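Local atomic coordinates of catabolite control protein A (Lactococcus lactis, PDB entry 2O20), a protein that probably acts as a global transcriptional regulator of carbon catabolite repression and activation, binding DNA as a member of the LacI family. Residues K264-N276 against V320-K332. The protein carries 1 engineered substitution. Sequence-based numbering, arbitrary orientation.
Sequences KVPEDFEIISGAN and VLDHEIFSRRSTK
Asn-276 meets the guanidinium of Arg-328 at its edge: NH1 and NH2 both donate to OD1, NH1 at 2.8 Å. OD1 lies in the guanidinium plane, whereas both nitrogens reach it from one face of the amide, whose plane is turned 37° from the guanidinium. Phe-326 CB rests against a guanidinium face, offset toward the rim, and the Phe-326 ring presents its CD2 edge to Asn-276 ND2 at 3.4 Å. Thr-280 OG1 hydrogen-bonds Asn-276 OD1 and Asn-291 OD1 hydrogen-bonds Asn-276 ND2, helping fix the amide's rotation. A second cluster exemplifies a chain terminus held by polar bonds to backbone and side chain. Glu-270 takes Lys-332 N on OE1 (2.8 Å) and, in a salt bridge, NZ on OE2 (2.9 Å), both from above the carboxylate plane. A bend at chi4 (72°) brings Lys-332 NZ also to Pro-266 O, at 2.9 Å. Between the clusters, Ile-271 N donates to Ser-330 O, and Ser-330 OG returns a bond to Ile-271 O; Thr-331 CG2 packs on Ile-272 CG1 at 3.5 Å. In this LacI-family, periplasmic-binding-protein-like domain, the C-terminal tail crosses beside strand 270-272, an edge strand of the four-stranded parallel sheet within this chain; helix 164-177 touches Thr-331, helix 248-260 Ile-271.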
# COMPACT_ATOMS: atom_id res chain seq x y z
N LYS D 264 -3.76 -15.29 23.00
CA LYS D 264 -2.31 -15.35 23.00
C LYS D 264 -1.77 -15.86 21.69
O LYS D 264 -2.06 -16.99 21.27
CB LYS D 264 -1.80 -16.23 24.15
CG LYS D 264 -2.15 -15.72 25.51
CD LYS D 264 -1.74 -16.76 26.53
CE LYS D 264 -1.61 -16.20 27.93
NZ LYS D 264 -0.70 -17.07 28.77
N VAL D 265 -0.96 -15.04 21.04
CA VAL D 265 -0.36 -15.41 19.76
C VAL D 265 1.17 -15.43 19.96
O VAL D 265 1.74 -14.43 20.37
CB VAL D 265 -0.78 -14.37 18.63
CG1 VAL D 265 -0.04 -14.59 17.31
CG2 VAL D 265 -2.28 -14.38 18.38
N PRO D 266 1.85 -16.54 19.61
CA PRO D 266 1.38 -17.77 18.97
C PRO D 266 1.00 -18.92 19.92
O PRO D 266 0.73 -20.03 19.44
CB PRO D 266 2.59 -18.19 18.14
CG PRO D 266 3.73 -17.81 18.98
CD PRO D 266 3.32 -16.51 19.67
N GLU D 267 0.95 -18.66 21.22
CA GLU D 267 0.75 -19.74 22.20
C GLU D 267 -0.56 -20.49 22.03
O GLU D 267 -0.58 -21.74 22.09
CB GLU D 267 0.86 -19.19 23.62
CG GLU D 267 2.30 -18.74 24.02
CD GLU D 267 2.73 -17.33 23.54
OE1 GLU D 267 1.92 -16.52 22.97
OE2 GLU D 267 3.95 -17.04 23.74
N ASP D 268 -1.66 -19.74 21.86
CA ASP D 268 -3.01 -20.29 21.72
C ASP D 268 -3.61 -20.17 20.31
O ASP D 268 -4.60 -20.85 19.99
CB ASP D 268 -3.95 -19.61 22.72
CG ASP D 268 -3.59 -19.95 24.16
OD1 ASP D 268 -2.96 -21.00 24.41
OD2 ASP D 268 -3.96 -19.19 25.06
N PHE D 269 -3.04 -19.31 19.48
CA PHE D 269 -3.51 -19.14 18.10
C PHE D 269 -2.35 -18.74 17.18
O PHE D 269 -1.60 -17.83 17.52
CB PHE D 269 -4.67 -18.13 17.97
CG PHE D 269 -5.49 -18.35 16.72
CD1 PHE D 269 -6.64 -19.15 16.76
CD2 PHE D 269 -5.09 -17.83 15.52
CE1 PHE D 269 -7.37 -19.40 15.59
CE2 PHE D 269 -5.79 -18.10 14.34
CZ PHE D 269 -6.94 -18.87 14.40
N GLU D 270 -2.23 -19.44 16.06
CA GLU D 270 -1.14 -19.22 15.10
C GLU D 270 -1.70 -18.88 13.73
O GLU D 270 -2.76 -19.37 13.35
CB GLU D 270 -0.28 -20.47 14.97
CG GLU D 270 0.39 -20.98 16.25
CD GLU D 270 1.34 -22.13 15.98
OE1 GLU D 270 2.33 -21.95 15.25
OE2 GLU D 270 1.05 -23.26 16.46
N ILE D 271 -1.00 -18.01 13.01
CA ILE D 271 -1.44 -17.52 11.70
C ILE D 271 -0.26 -17.56 10.69
O ILE D 271 0.85 -17.14 10.99
CB ILE D 271 -1.98 -16.06 11.77
CG1 ILE D 271 -3.14 -15.96 12.75
CG2 ILE D 271 -2.42 -15.57 10.38
CD1 ILE D 271 -3.60 -14.53 13.04
N ILE D 272 -0.56 -18.04 9.48
CA ILE D 272 0.39 -17.98 8.36
C ILE D 272 -0.34 -17.28 7.21
O ILE D 272 -1.43 -17.69 6.82
CB ILE D 272 0.89 -19.40 7.93
CG1 ILE D 272 1.53 -20.12 9.12
CG2 ILE D 272 1.90 -19.25 6.74
CD1 ILE D 272 2.00 -21.55 8.83
N SER D 273 0.23 -16.19 6.72
CA SER D 273 -0.29 -15.44 5.58
C SER D 273 0.23 -15.95 4.21
O SER D 273 1.06 -16.85 4.12
CB SER D 273 0.06 -13.95 5.77
OG SER D 273 -0.69 -13.13 4.88
N GLY D 274 -0.31 -15.36 3.16
CA GLY D 274 -0.18 -15.88 1.82
C GLY D 274 0.86 -15.33 0.86
O GLY D 274 1.20 -16.04 -0.10
N ALA D 275 1.38 -14.11 1.07
CA ALA D 275 2.33 -13.51 0.09
C ALA D 275 3.51 -12.65 0.58
O ALA D 275 4.48 -12.42 -0.17
CB ALA D 275 1.54 -12.70 -0.99
N ASN D 276 3.45 -12.18 1.82
CA ASN D 276 4.45 -11.28 2.37
C ASN D 276 4.58 -9.97 1.58
O ASN D 276 5.69 -9.51 1.30
CB ASN D 276 5.82 -11.97 2.41
CG ASN D 276 6.76 -11.33 3.38
OD1 ASN D 276 6.34 -10.91 4.45
ND2 ASN D 276 8.03 -11.24 3.00
N VAL D 320 5.79 -20.66 -13.49
CA VAL D 320 5.63 -20.84 -12.04
C VAL D 320 6.94 -20.47 -11.36
O VAL D 320 8.00 -21.02 -11.70
CB VAL D 320 5.25 -22.30 -11.72
CG1 VAL D 320 5.10 -22.53 -10.21
CG2 VAL D 320 3.99 -22.68 -12.46
N LEU D 321 6.89 -19.50 -10.45
CA LEU D 321 8.09 -19.01 -9.78
C LEU D 321 8.19 -19.61 -8.39
O LEU D 321 7.17 -19.90 -7.76
CB LEU D 321 8.09 -17.47 -9.71
CG LEU D 321 7.95 -16.67 -11.02
CD1 LEU D 321 8.17 -15.18 -10.74
CD2 LEU D 321 8.89 -17.18 -12.13
N ASP D 322 9.41 -19.79 -7.88
CA ASP D 322 9.57 -20.36 -6.54
C ASP D 322 9.07 -19.43 -5.42
O ASP D 322 9.00 -18.23 -5.60
CB ASP D 322 11.02 -20.67 -6.25
CG ASP D 322 11.61 -21.69 -7.20
OD1 ASP D 322 10.89 -22.63 -7.64
OD2 ASP D 322 12.80 -21.52 -7.49
N HIS D 323 8.76 -20.00 -4.25
CA HIS D 323 8.39 -19.23 -3.05
C HIS D 323 9.16 -19.81 -1.85
O HIS D 323 9.78 -20.86 -1.96
CB HIS D 323 6.89 -19.36 -2.78
CG HIS D 323 6.47 -20.74 -2.39
ND1 HIS D 323 6.22 -21.73 -3.32
CD2 HIS D 323 6.30 -21.32 -1.18
CE1 HIS D 323 5.88 -22.84 -2.70
NE2 HIS D 323 5.95 -22.63 -1.39
N GLU D 324 9.09 -19.13 -0.72
CA GLU D 324 9.66 -19.59 0.56
C GLU D 324 8.62 -19.32 1.65
O GLU D 324 7.61 -18.67 1.38
CB GLU D 324 10.92 -18.79 0.91
CG GLU D 324 11.98 -18.75 -0.14
CD GLU D 324 12.50 -17.34 -0.34
OE1 GLU D 324 11.78 -16.53 -0.99
OE2 GLU D 324 13.62 -17.03 0.16
N ILE D 325 8.87 -19.82 2.87
CA ILE D 325 8.09 -19.43 4.07
C ILE D 325 9.05 -18.72 5.00
O ILE D 325 10.15 -19.21 5.28
CB ILE D 325 7.45 -20.64 4.75
CG1 ILE D 325 6.36 -21.23 3.84
CG2 ILE D 325 6.87 -20.27 6.14
CD1 ILE D 325 5.54 -22.33 4.42
N PHE D 326 8.66 -17.51 5.41
CA PHE D 326 9.40 -16.76 6.41
C PHE D 326 8.74 -16.89 7.78
O PHE D 326 7.62 -16.40 7.97
CB PHE D 326 9.45 -15.28 6.02
CG PHE D 326 10.25 -14.98 4.77
CD1 PHE D 326 11.22 -15.87 4.29
CD2 PHE D 326 10.07 -13.79 4.11
CE1 PHE D 326 11.93 -15.58 3.13
CE2 PHE D 326 10.80 -13.48 2.97
CZ PHE D 326 11.73 -14.38 2.48
N SER D 327 9.45 -17.51 8.73
CA SER D 327 8.89 -17.75 10.07
C SER D 327 9.11 -16.54 10.95
O SER D 327 10.24 -16.08 11.10
CB SER D 327 9.53 -19.00 10.70
OG SER D 327 9.13 -20.16 10.00
N ARG D 328 8.02 -16.03 11.53
CA ARG D 328 8.08 -14.83 12.37
C ARG D 328 7.31 -15.13 13.68
O ARG D 328 7.25 -16.28 14.11
CB ARG D 328 7.59 -13.60 11.58
CG ARG D 328 8.46 -13.26 10.35
CD ARG D 328 8.06 -11.93 9.72
NE ARG D 328 8.78 -11.66 8.48
CZ ARG D 328 8.21 -11.42 7.30
NH1 ARG D 328 6.88 -11.44 7.15
NH2 ARG D 328 8.99 -11.20 6.25
N ARG D 329 6.76 -14.11 14.34
CA ARG D 329 6.23 -14.32 15.69
C ARG D 329 4.72 -14.64 15.76
O ARG D 329 4.18 -14.73 16.85
CB ARG D 329 6.61 -13.13 16.57
CG ARG D 329 8.15 -13.00 16.66
CD ARG D 329 8.63 -12.15 17.80
NE ARG D 329 10.10 -12.10 17.91
CZ ARG D 329 10.92 -11.37 17.15
NH1 ARG D 329 10.49 -10.59 16.15
NH2 ARG D 329 12.23 -11.42 17.40
N SER D 330 4.07 -14.91 14.62
CA SER D 330 2.68 -15.40 14.66
C SER D 330 2.55 -16.92 14.59
O SER D 330 1.41 -17.43 14.57
CB SER D 330 1.79 -14.74 13.60
OG SER D 330 2.20 -15.10 12.28
N THR D 331 3.70 -17.62 14.57
CA THR D 331 3.78 -19.07 14.66
C THR D 331 4.80 -19.45 15.75
O THR D 331 5.67 -18.65 16.13
CB THR D 331 4.14 -19.74 13.30
OG1 THR D 331 5.31 -19.14 12.73
CG2 THR D 331 2.99 -19.58 12.31
N LYS D 332 4.65 -20.67 16.26
CA LYS D 332 5.51 -21.19 17.33
C LYS D 332 6.89 -21.57 16.84
O LYS D 332 7.85 -21.57 17.65
CB LYS D 332 4.88 -22.44 17.95
CG LYS D 332 3.65 -22.17 18.78
CD LYS D 332 3.06 -23.50 19.27
CE LYS D 332 1.87 -23.34 20.13
NZ LYS D 332 0.63 -22.90 19.34
OXT LYS D 332 7.05 -21.88 15.66
O HOH W 1 4.23 -13.12 19.34